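Local coordinates for outer membrane protein YopM (Yersinia pestis, PDB 1JL5), which probably acts as a secreted leucine-rich-repeat effector that alters host cell physiology and helps the bacterium survive in host tissues, at residues Q72-E77 and H92-V97; P87-H92 and E105-P110; L113-V118 and L133-V138. All coordinates share one frame; numbering follows the deposited sequence.

Contact 1: Q72-E77 and H92-V97; sequences QAHELE and HLESLV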
loop_
_atom_site.group_PDB
_atom_site.type_symbol
_atom_site.label_atom_id
_atom_site.label_comp_id
_atom_site.label_asym_id
_atom_site.label_seq_id
_atom_site.Cartn_x
_atom_site.Cartn_y
_atom_site.Cartn_z
ATOM N N GLN A 72 -7.227 -46.859 15.241
ATOM C CA GLN A 72 -7.174 -47.549 13.955
ATOM C C GLN A 72 -7.759 -46.568 12.943
ATOM O O GLN A 72 -8.312 -46.957 11.917
ATOM C CB GLN A 72 -8.018 -48.822 14.000
ATOM C CG GLN A 72 -7.597 -49.800 15.087
ATOM C CD GLN A 72 -8.774 -50.549 15.681
ATOM O OE1 GLN A 72 -9.474 -51.287 14.986
ATOM N NE2 GLN A 72 -9.003 -50.356 16.976
ATOM N N ALA A 73 -7.622 -45.286 13.259
ATOM C CA ALA A 73 -8.137 -44.208 12.431
ATOM C C ALA A 73 -7.608 -44.228 11.005
ATOM O O ALA A 73 -6.462 -44.593 10.754
ATOM C CB ALA A 73 -7.827 -42.870 13.081
ATOM N N HIS A 74 -8.467 -43.829 10.075
ATOM C CA HIS A 74 -8.116 -43.781 8.664
ATOM C C HIS A 74 -7.084 -42.697 8.419
ATOM O O HIS A 74 -6.156 -42.865 7.630
ATOM C CB HIS A 74 -9.356 -43.469 7.824
ATOM C CG HIS A 74 -10.332 -44.600 7.736
ATOM N ND1 HIS A 74 -11.627 -44.429 7.298
ATOM C CD2 HIS A 74 -10.194 -45.920 8.003
ATOM C CE1 HIS A 74 -12.247 -45.596 7.299
ATOM N NE2 HIS A 74 -11.400 -46.518 7.721
ATOM N N GLU A 75 -7.252 -41.579 9.112
ATOM C CA GLU A 75 -6.360 -40.455 8.928
ATOM C C GLU A 75 -5.460 -40.129 10.099
ATOM O O GLU A 75 -5.818 -40.309 11.260
ATOM C CB GLU A 75 -7.173 -39.214 8.560
ATOM C CG GLU A 75 -6.353 -37.940 8.409
ATOM C CD GLU A 75 -7.157 -36.808 7.800
ATOM O OE1 GLU A 75 -7.467 -36.882 6.592
ATOM O OE2 GLU A 75 -7.486 -35.849 8.529
ATOM N N LEU A 76 -4.273 -39.652 9.759
ATOM C CA LEU A 76 -3.285 -39.231 10.731
ATOM C C LEU A 76 -3.006 -37.794 10.336
ATOM O O LEU A 76 -2.590 -37.526 9.213
ATOM C CB LEU A 76 -2.011 -40.059 10.603
ATOM C CG LEU A 76 -0.808 -39.476 11.344
ATOM C CD1 LEU A 76 -1.117 -39.365 12.832
ATOM C CD2 LEU A 76 0.402 -40.357 11.099
ATOM N N GLU A 77 -3.253 -36.868 11.247
ATOM C CA GLU A 77 -3.040 -35.465 10.955
ATOM C C GLU A 77 -1.952 -34.898 11.849
ATOM O O GLU A 77 -2.130 -34.748 13.056
ATOM C CB GLU A 77 -4.356 -34.699 11.125
ATOM C CG GLU A 77 -4.292 -33.243 10.706
ATOM C CD GLU A 77 -3.913 -32.332 11.847
ATOM O OE1 GLU A 77 -4.724 -32.194 12.785
ATOM O OE2 GLU A 77 -2.807 -31.760 11.812
ATOM N N HIS A 92 -2.373 -49.111 8.716
ATOM C CA HIS A 92 -3.451 -49.024 7.742
ATOM C C HIS A 92 -3.955 -47.619 7.514
ATOM O O HIS A 92 -5.133 -47.396 7.237
ATOM C CB HIS A 92 -4.584 -49.954 8.169
ATOM C CG HIS A 92 -4.120 -51.350 8.444
ATOM N ND1 HIS A 92 -3.767 -51.781 9.704
ATOM C CD2 HIS A 92 -3.850 -52.379 7.605
ATOM C CE1 HIS A 92 -3.298 -53.014 9.630
ATOM N NE2 HIS A 92 -3.338 -53.399 8.366
ATOM N N LEU A 93 -3.035 -46.671 7.622
ATOM C CA LEU A 93 -3.369 -45.282 7.422
ATOM C C LEU A 93 -3.873 -45.126 5.998
ATOM O O LEU A 93 -3.272 -45.627 5.049
ATOM C CB LEU A 93 -2.137 -44.410 7.643
ATOM C CG LEU A 93 -2.415 -42.916 7.768
ATOM C CD1 LEU A 93 -3.298 -42.670 8.981
ATOM C CD2 LEU A 93 -1.100 -42.162 7.895
ATOM N N GLU A 94 -4.999 -44.450 5.854
ATOM C CA GLU A 94 -5.561 -44.220 4.539
ATOM C C GLU A 94 -5.300 -42.778 4.156
ATOM O O GLU A 94 -5.171 -42.446 2.980
ATOM C CB GLU A 94 -7.056 -44.519 4.552
ATOM C CG GLU A 94 -7.357 -46.002 4.409
ATOM C CD GLU A 94 -8.829 -46.307 4.526
ATOM O OE1 GLU A 94 -9.631 -45.585 3.899
ATOM O OE2 GLU A 94 -9.181 -47.270 5.238
ATOM N N SER A 95 -5.196 -41.927 5.166
ATOM C CA SER A 95 -4.949 -40.520 4.938
ATOM C C SER A 95 -3.842 -39.975 5.823
ATOM O O SER A 95 -3.944 -39.982 7.050
ATOM C CB SER A 95 -6.227 -39.718 5.179
ATOM O OG SER A 95 -5.985 -38.330 5.028
ATOM N N LEU A 96 -2.774 -39.514 5.188
ATOM C CA LEU A 96 -1.669 -38.924 5.917
ATOM C C LEU A 96 -1.708 -37.427 5.688
ATOM O O LEU A 96 -1.490 -36.955 4.576
ATOM C CB LEU A 96 -0.326 -39.458 5.433
ATOM C CG LEU A 96 0.857 -38.678 6.023
ATOM C CD1 LEU A 96 0.829 -38.773 7.547
ATOM C CD2 LEU A 96 2.162 -39.221 5.472
ATOM N N VAL A 97 -2.006 -36.685 6.742
ATOM C CA VAL A 97 -2.037 -35.240 6.658
ATOM C C VAL A 97 -0.887 -34.763 7.529
ATOM O O VAL A 97 -0.981 -34.762 8.755
ATOM C CB VAL A 97 -3.366 -34.674 7.188
ATOM C CG1 VAL A 97 -3.389 -33.164 7.020
ATOM C CG2 VAL A 97 -4.531 -35.311 6.442
#

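Contact 2: P87-H92 and E105-P110; sequences PELPPH and ELPELP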
loop_
_atom_site.group_PDB
_atom_site.type_symbol
_atom_site.label_atom_id
_atom_site.label_comp_id
_atom_site.label_asym_id
_atom_site.label_seq_id
_atom_site.Cartn_x
_atom_site.Cartn_y
_atom_site.Cartn_z
ATOM N N PRO A 87 7.888 -40.750 11.634
ATOM C CA PRO A 87 8.355 -42.095 11.941
ATOM C C PRO A 87 7.465 -43.004 11.113
ATOM O O PRO A 87 6.646 -42.523 10.324
ATOM C CB PRO A 87 8.076 -42.209 13.424
ATOM C CG PRO A 87 6.781 -41.465 13.545
ATOM C CD PRO A 87 7.003 -40.238 12.695
ATOM N N GLU A 88 7.619 -44.308 11.278
ATOM C CA GLU A 88 6.792 -45.238 10.539
ATOM C C GLU A 88 5.350 -44.854 10.823
ATOM O O GLU A 88 4.995 -44.543 11.955
ATOM C CB GLU A 88 7.050 -46.661 11.010
ATOM C CG GLU A 88 6.481 -47.714 10.084
ATOM C CD GLU A 88 6.714 -49.108 10.616
ATOM O OE1 GLU A 88 7.815 -49.345 11.150
ATOM O OE2 GLU A 88 5.807 -49.957 10.500
ATOM N N LEU A 89 4.516 -44.883 9.794
ATOM C CA LEU A 89 3.119 -44.504 9.940
ATOM C C LEU A 89 2.240 -45.640 10.419
ATOM O O LEU A 89 2.584 -46.809 10.262
ATOM C CB LEU A 89 2.587 -44.011 8.597
ATOM C CG LEU A 89 3.356 -42.848 7.970
ATOM C CD1 LEU A 89 2.878 -42.629 6.550
ATOM C CD2 LEU A 89 3.162 -41.597 8.819
ATOM N N PRO A 90 1.098 -45.310 11.040
ATOM C CA PRO A 90 0.232 -46.399 11.487
ATOM C C PRO A 90 0.052 -47.272 10.246
ATOM O O PRO A 90 -0.091 -46.759 9.137
ATOM C CB PRO A 90 -1.034 -45.666 11.905
ATOM C CG PRO A 90 -0.463 -44.418 12.528
ATOM C CD PRO A 90 0.602 -44.008 11.519
ATOM N N PRO A 91 0.073 -48.601 10.419
ATOM C CA PRO A 91 -0.062 -49.594 9.349
ATOM C C PRO A 91 -1.164 -49.453 8.301
ATOM O O PRO A 91 -0.920 -49.654 7.109
ATOM C CB PRO A 91 -0.165 -50.910 10.117
ATOM C CG PRO A 91 -0.831 -50.499 11.394
ATOM C CD PRO A 91 -0.078 -49.239 11.738
ATOM N N HIS A 92 -2.373 -49.111 8.716
ATOM C CA HIS A 92 -3.451 -49.024 7.742
ATOM C C HIS A 92 -3.955 -47.619 7.514
ATOM O O HIS A 92 -5.133 -47.396 7.237
ATOM C CB HIS A 92 -4.584 -49.954 8.169
ATOM C CG HIS A 92 -4.120 -51.350 8.444
ATOM N ND1 HIS A 92 -3.767 -51.781 9.704
ATOM C CD2 HIS A 92 -3.850 -52.379 7.605
ATOM C CE1 HIS A 92 -3.298 -53.014 9.630
ATOM N NE2 HIS A 92 -3.338 -53.399 8.366
ATOM N N GLU A 105 11.698 -35.907 3.742
ATOM C CA GLU A 105 11.500 -37.273 3.300
ATOM C C GLU A 105 10.194 -37.740 3.915
ATOM O O GLU A 105 9.750 -37.205 4.926
ATOM C CB GLU A 105 12.653 -38.138 3.816
ATOM C CG GLU A 105 13.097 -39.243 2.889
ATOM C CD GLU A 105 13.698 -38.711 1.604
ATOM O OE1 GLU A 105 12.939 -38.180 0.767
ATOM O OE2 GLU A 105 14.933 -38.817 1.436
ATOM N N LEU A 106 9.564 -38.725 3.296
ATOM C CA LEU A 106 8.332 -39.255 3.840
ATOM C C LEU A 106 8.584 -40.691 4.248
ATOM O O LEU A 106 9.324 -41.414 3.584
ATOM C CB LEU A 106 7.210 -39.216 2.806
ATOM C CG LEU A 106 6.580 -37.860 2.491
ATOM C CD1 LEU A 106 5.480 -38.055 1.461
ATOM C CD2 LEU A 106 6.013 -37.243 3.762
ATOM N N PRO A 107 7.999 -41.117 5.371
ATOM C CA PRO A 107 8.223 -42.505 5.766
ATOM C C PRO A 107 7.508 -43.325 4.707
ATOM O O PRO A 107 6.709 -42.781 3.938
ATOM C CB PRO A 107 7.535 -42.585 7.123
ATOM C CG PRO A 107 6.390 -41.622 6.958
ATOM C CD PRO A 107 7.048 -40.451 6.277
ATOM N N GLU A 108 7.790 -44.618 4.649
ATOM C CA GLU A 108 7.128 -45.457 3.668
ATOM C C GLU A 108 5.628 -45.273 3.843
ATOM O O GLU A 108 5.120 -45.257 4.963
ATOM C CB GLU A 108 7.497 -46.920 3.881
ATOM C CG GLU A 108 6.847 -47.850 2.876
ATOM C CD GLU A 108 7.190 -49.296 3.132
ATOM O OE1 GLU A 108 8.396 -49.622 3.133
ATOM O OE2 GLU A 108 6.258 -50.102 3.339
ATOM N N LEU A 109 4.914 -45.126 2.737
ATOM C CA LEU A 109 3.480 -44.933 2.819
ATOM C C LEU A 109 2.739 -46.254 2.700
ATOM O O LEU A 109 3.066 -47.090 1.862
ATOM C CB LEU A 109 3.025 -43.960 1.730
ATOM C CG LEU A 109 3.711 -42.589 1.789
ATOM C CD1 LEU A 109 3.197 -41.711 0.660
ATOM C CD2 LEU A 109 3.446 -41.937 3.139
ATOM N N PRO A 110 1.732 -46.464 3.557
ATOM C CA PRO A 110 0.940 -47.694 3.545
ATOM C C PRO A 110 0.280 -47.910 2.190
ATOM O O PRO A 110 -0.058 -46.951 1.492
ATOM C CB PRO A 110 -0.097 -47.449 4.637
ATOM C CG PRO A 110 0.601 -46.513 5.575
ATOM C CD PRO A 110 1.282 -45.561 4.630
HETATM O O HOH W 1 5.724 -45.819 7.445
#

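Contact 3: L113-V118 and L133-V138; sequences LKSLLV and LEYLGV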
loop_
_atom_site.group_PDB
_atom_site.type_symbol
_atom_site.label_atom_id
_atom_site.label_comp_id
_atom_site.label_asym_id
_atom_site.label_seq_id
_atom_site.Cartn_x
_atom_site.Cartn_y
_atom_site.Cartn_z
ATOM N N LEU A 113 -2.866 -46.198 1.858
ATOM C CA LEU A 113 -2.941 -44.748 1.756
ATOM C C LEU A 113 -3.742 -44.300 0.544
ATOM O O LEU A 113 -3.431 -44.649 -0.596
ATOM C CB LEU A 113 -1.542 -44.131 1.695
ATOM C CG LEU A 113 -1.539 -42.670 2.160
ATOM C CD1 LEU A 113 -1.847 -42.642 3.652
ATOM C CD2 LEU A 113 -0.200 -42.009 1.874
ATOM N N LYS A 114 -4.785 -43.527 0.805
ATOM C CA LYS A 114 -5.631 -43.007 -0.254
ATOM C C LYS A 114 -5.389 -41.514 -0.366
ATOM O O LYS A 114 -5.538 -40.919 -1.432
ATOM C CB LYS A 114 -7.102 -43.251 0.072
ATOM C CG LYS A 114 -7.527 -44.704 -0.004
ATOM C CD LYS A 114 -8.996 -44.835 0.343
ATOM C CE LYS A 114 -9.496 -46.253 0.125
ATOM N NZ LYS A 114 -10.930 -46.362 0.513
ATOM N N SER A 115 -5.000 -40.910 0.746
ATOM C CA SER A 115 -4.769 -39.482 0.760
ATOM C C SER A 115 -3.450 -39.096 1.412
ATOM O O SER A 115 -3.184 -39.435 2.564
ATOM C CB SER A 115 -5.924 -38.791 1.479
ATOM O OG SER A 115 -5.753 -37.390 1.467
ATOM N N LEU A 116 -2.625 -38.385 0.654
ATOM C CA LEU A 116 -1.341 -37.918 1.145
ATOM C C LEU A 116 -1.328 -36.400 1.069
ATOM O O LEU A 116 -1.249 -35.833 -0.018
ATOM C CB LEU A 116 -0.200 -38.477 0.297
ATOM C CG LEU A 116 1.177 -37.915 0.652
ATOM C CD1 LEU A 116 1.515 -38.274 2.100
ATOM C CD2 LEU A 116 2.221 -38.463 -0.299
ATOM N N LEU A 117 -1.427 -35.750 2.224
ATOM C CA LEU A 117 -1.411 -34.294 2.305
ATOM C C LEU A 117 -0.198 -33.863 3.097
ATOM O O LEU A 117 -0.243 -33.778 4.320
ATOM C CB LEU A 117 -2.661 -33.758 3.001
ATOM C CG LEU A 117 -3.898 -33.462 2.158
ATOM C CD1 LEU A 117 -4.468 -34.748 1.600
ATOM C CD2 LEU A 117 -4.928 -32.739 3.022
ATOM N N VAL A 118 0.889 -33.596 2.392
ATOM C CA VAL A 118 2.117 -33.178 3.034
ATOM C C VAL A 118 2.582 -31.879 2.409
ATOM O O VAL A 118 3.768 -31.666 2.174
ATOM C CB VAL A 118 3.202 -34.256 2.886
ATOM C CG1 VAL A 118 2.819 -35.475 3.708
ATOM C CG2 VAL A 118 3.355 -34.635 1.425
ATOM N N LEU A 133 -3.560 -44.279 -3.781
ATOM C CA LEU A 133 -3.563 -42.839 -3.620
ATOM C C LEU A 133 -4.625 -42.150 -4.469
ATOM O O LEU A 133 -4.648 -42.264 -5.695
ATOM C CB LEU A 133 -2.187 -42.251 -3.934
ATOM C CG LEU A 133 -1.995 -40.890 -3.255
ATOM C CD1 LEU A 133 -2.061 -41.086 -1.747
ATOM C CD2 LEU A 133 -0.671 -40.267 -3.663
ATOM N N GLU A 134 -5.514 -41.442 -3.790
ATOM C CA GLU A 134 -6.589 -40.709 -4.433
ATOM C C GLU A 134 -6.260 -39.225 -4.411
ATOM O O GLU A 134 -6.580 -38.484 -5.342
ATOM C CB GLU A 134 -7.898 -40.946 -3.688
ATOM C CG GLU A 134 -8.496 -42.319 -3.906
ATOM C CD GLU A 134 -9.647 -42.594 -2.968
ATOM O OE1 GLU A 134 -10.211 -41.624 -2.417
ATOM O OE2 GLU A 134 -9.993 -43.779 -2.784
ATOM N N TYR A 135 -5.617 -38.800 -3.333
ATOM C CA TYR A 135 -5.255 -37.406 -3.171
ATOM C C TYR A 135 -3.766 -37.274 -2.904
ATOM O O TYR A 135 -3.241 -37.823 -1.934
ATOM C CB TYR A 135 -6.054 -36.804 -2.015
ATOM C CG TYR A 135 -5.930 -35.303 -1.868
ATOM C CD1 TYR A 135 -4.693 -34.700 -1.652
ATOM C CD2 TYR A 135 -7.059 -34.487 -1.924
ATOM C CE1 TYR A 135 -4.581 -33.319 -1.493
ATOM C CE2 TYR A 135 -6.959 -33.107 -1.766
ATOM C CZ TYR A 135 -5.717 -32.532 -1.551
ATOM O OH TYR A 135 -5.611 -31.169 -1.396
ATOM N N LEU A 136 -3.085 -36.555 -3.786
ATOM C CA LEU A 136 -1.663 -36.320 -3.639
ATOM C C LEU A 136 -1.466 -34.834 -3.380
ATOM O O LEU A 136 -1.361 -34.037 -4.312
ATOM C CB LEU A 136 -0.910 -36.727 -4.902
ATOM C CG LEU A 136 0.596 -36.458 -4.867
ATOM C CD1 LEU A 136 1.229 -37.224 -3.722
ATOM C CD2 LEU A 136 1.218 -36.859 -6.189
ATOM N N GLY A 137 -1.441 -34.468 -2.103
ATOM C CA GLY A 137 -1.253 -33.082 -1.727
ATOM C C GLY A 137 0.176 -32.865 -1.286
ATOM O O GLY A 137 0.529 -33.147 -0.141
ATOM N N VAL A 138 1.002 -32.368 -2.199
ATOM C CA VAL A 138 2.407 -32.122 -1.907
ATOM C C VAL A 138 2.799 -30.716 -2.327
ATOM O O VAL A 138 3.943 -30.458 -2.699
ATOM C CB VAL A 138 3.297 -33.118 -2.651
ATOM C CG1 VAL A 138 3.041 -34.527 -2.143
ATOM C CG2 VAL A 138 3.010 -33.039 -4.138
HETATM O O HOH W 2 -12.048 -44.246 -1.225
#

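Contact 1: Q72-E77 and H92-V97
L76 packs against L93 and L96 of the next repeat, in the tightly packed half of this parallel strand pair. Its CB sits 3.3 Å from CD1 of L93, closer than usual for two carbons, and the two side chains cross at about a right angle. With CG anti to the backbone N (chi1 -167°), L93 brings CD1 up to H74 O and L76 N. L96 runs alongside L76, pointing the same way. The backbone between them is bonded in both directions: L76 N to S95 O at 2.7 Å and V97 N to L76 O at 2.7 Å, while H74 O accepts from both E94 N and S95 N.

The other face, with E75, S95, E77 and V97, is more polar. S95 OG donates to E75 OE1 at 2.6 Å, reaching the carboxylate on its anti side and 21° out of its plane; CG2 of V97 packs against the same carboxylate, 3.3 Å from E75 CD. On the solvent side, the exposed H74 has the E94 carboxylate over one face of its imidazole, offset toward the rim, the planes 31° apart, without a hydrogen bond.

These strands open the row of leucine-rich repeats: L76 and L93 reach C68 of helix 58-71, which a Schellman motif at Q72 ends, and on the far flank S95, L96 and V97 meet strand 115-117.

Contact 2: P87-H92 and E105-P110
P107 is the first residue of 105-110 to press on the preceding repeat. Its ring lies against L89, with CG 3.4 Å from L89 CG, a tight approach for two carbons, and the two side chains cross at about a right angle. CB of the same ring sits 3.3 Å from the carbonyl O of P87, and CG lies near that oxygen as well as L89 CG.

E108 takes part through its backbone. Its carbonyl O accepts from a water at 2.6 Å, and that water accepts in turn from L89 N at 2.8 Å, bridging two segments that make no direct hydrogen bond to each other. Both segments belong to the proline-rich, non-strand side of successive leucine-rich repeats, where each turn of the solenoid runs back toward its next strand; the end-to-end directions of the touching parts, 87-91 and 107-110, differ by only 6°. On the earlier turn, P87 packs on W43 of helix 36-48, P90 and P91 pack on helix 58-71, and E88 forms a salt bridge with K34.

L109 turns its CB away from 87-92, yet its CD2 returns to within 3.5 Å of L89 CD1. Both leucines hold CG anti to the carbonyl carbon (chi1 -58° for L109, -57° for L89), and the two side chains lie side by side, pointing the same way; L109 also touches L116 of strand 115-117.

P110 ends the segment with its ring directed at the earlier turn. CD touches L89 CD1 at 3.9 Å, CG faces the carbonyl O of P90, and CB lies 3.4 Å from the carbonyl O of P91.

Contact 3: L113-V118 and L133-V138
Backbone hydrogen bonds join L113-V118 to L133-V138 through the neighbouring parallel strands 115-117 and 135-137 of the leucine-rich-repeat solenoid. K114 O receives Y135 N at 2.8 Å and also E134 N; L116 N gives to Y135 O at 2.7 Å, almost straight at the hydrogen (176°); L116 O takes G137 N, and V118 N reaches G137 O at 2.6 Å. The bonds from E134 N and G137 N are unusually short as modelled. The CA-H groups of S115 and L117 add weaker contacts to Y135 O and G137 O.

Apolar packing fills the face of L116 and L136. These two lie alongside one another with CD2 of L116 3.8 Å from CD1 of L136, and L133 CD1 comes up to L116 CB. V118 and V138 extend the row, CG2 of the first against CG1 of the second at 3.6 Å.

On the face of S115, L117 and Y135 the aromatic contact dominates. L117 crosses the tyrosine at about a right angle and sets CD1 over the ring, 3.7 Å from its centroid and 30° off the normal, a CH-pi contact. Y135, with CG anti to the backbone N (chi1 -171°), brings its ring edge up to CA of G137, two residues on, which lies in the ring plane.

Charge enters through K114 and E134, which run side by side in the loops before the strands. K114 NZ and E134 OE2 stand 4.3 Å apart, beyond a salt bridge, and a water links them by accepting from NZ and donating to OE2. Direct hydrogen bonds across the pair thus join main-chain atoms, while side chains supply apolar packing, the CH-pi contact and a water bridge; the direct attraction of the two charges is probably modest.

Contacts 1 and 3 repeat one scheme two strands apart, and strand 95-97 bonds to strand 115-117 between them, so the backbone pairing runs through all four strands. Contact 2 joins the strandless sides of the first turns and has no direct hydrogen bond, only packing and a water. The interior ties them together: L89 touches L76 and L96, while L106 and L109 reach L116. The leucine faces of contacts 1 and 3 are core; their other faces differ, with a serine-carboxylate bond in contact 1 and a leucine over a tyrosine ring in contact 3. Helix 58-71 covers parts of contacts 1 and 2, and helix 36-48 packs on contact 2.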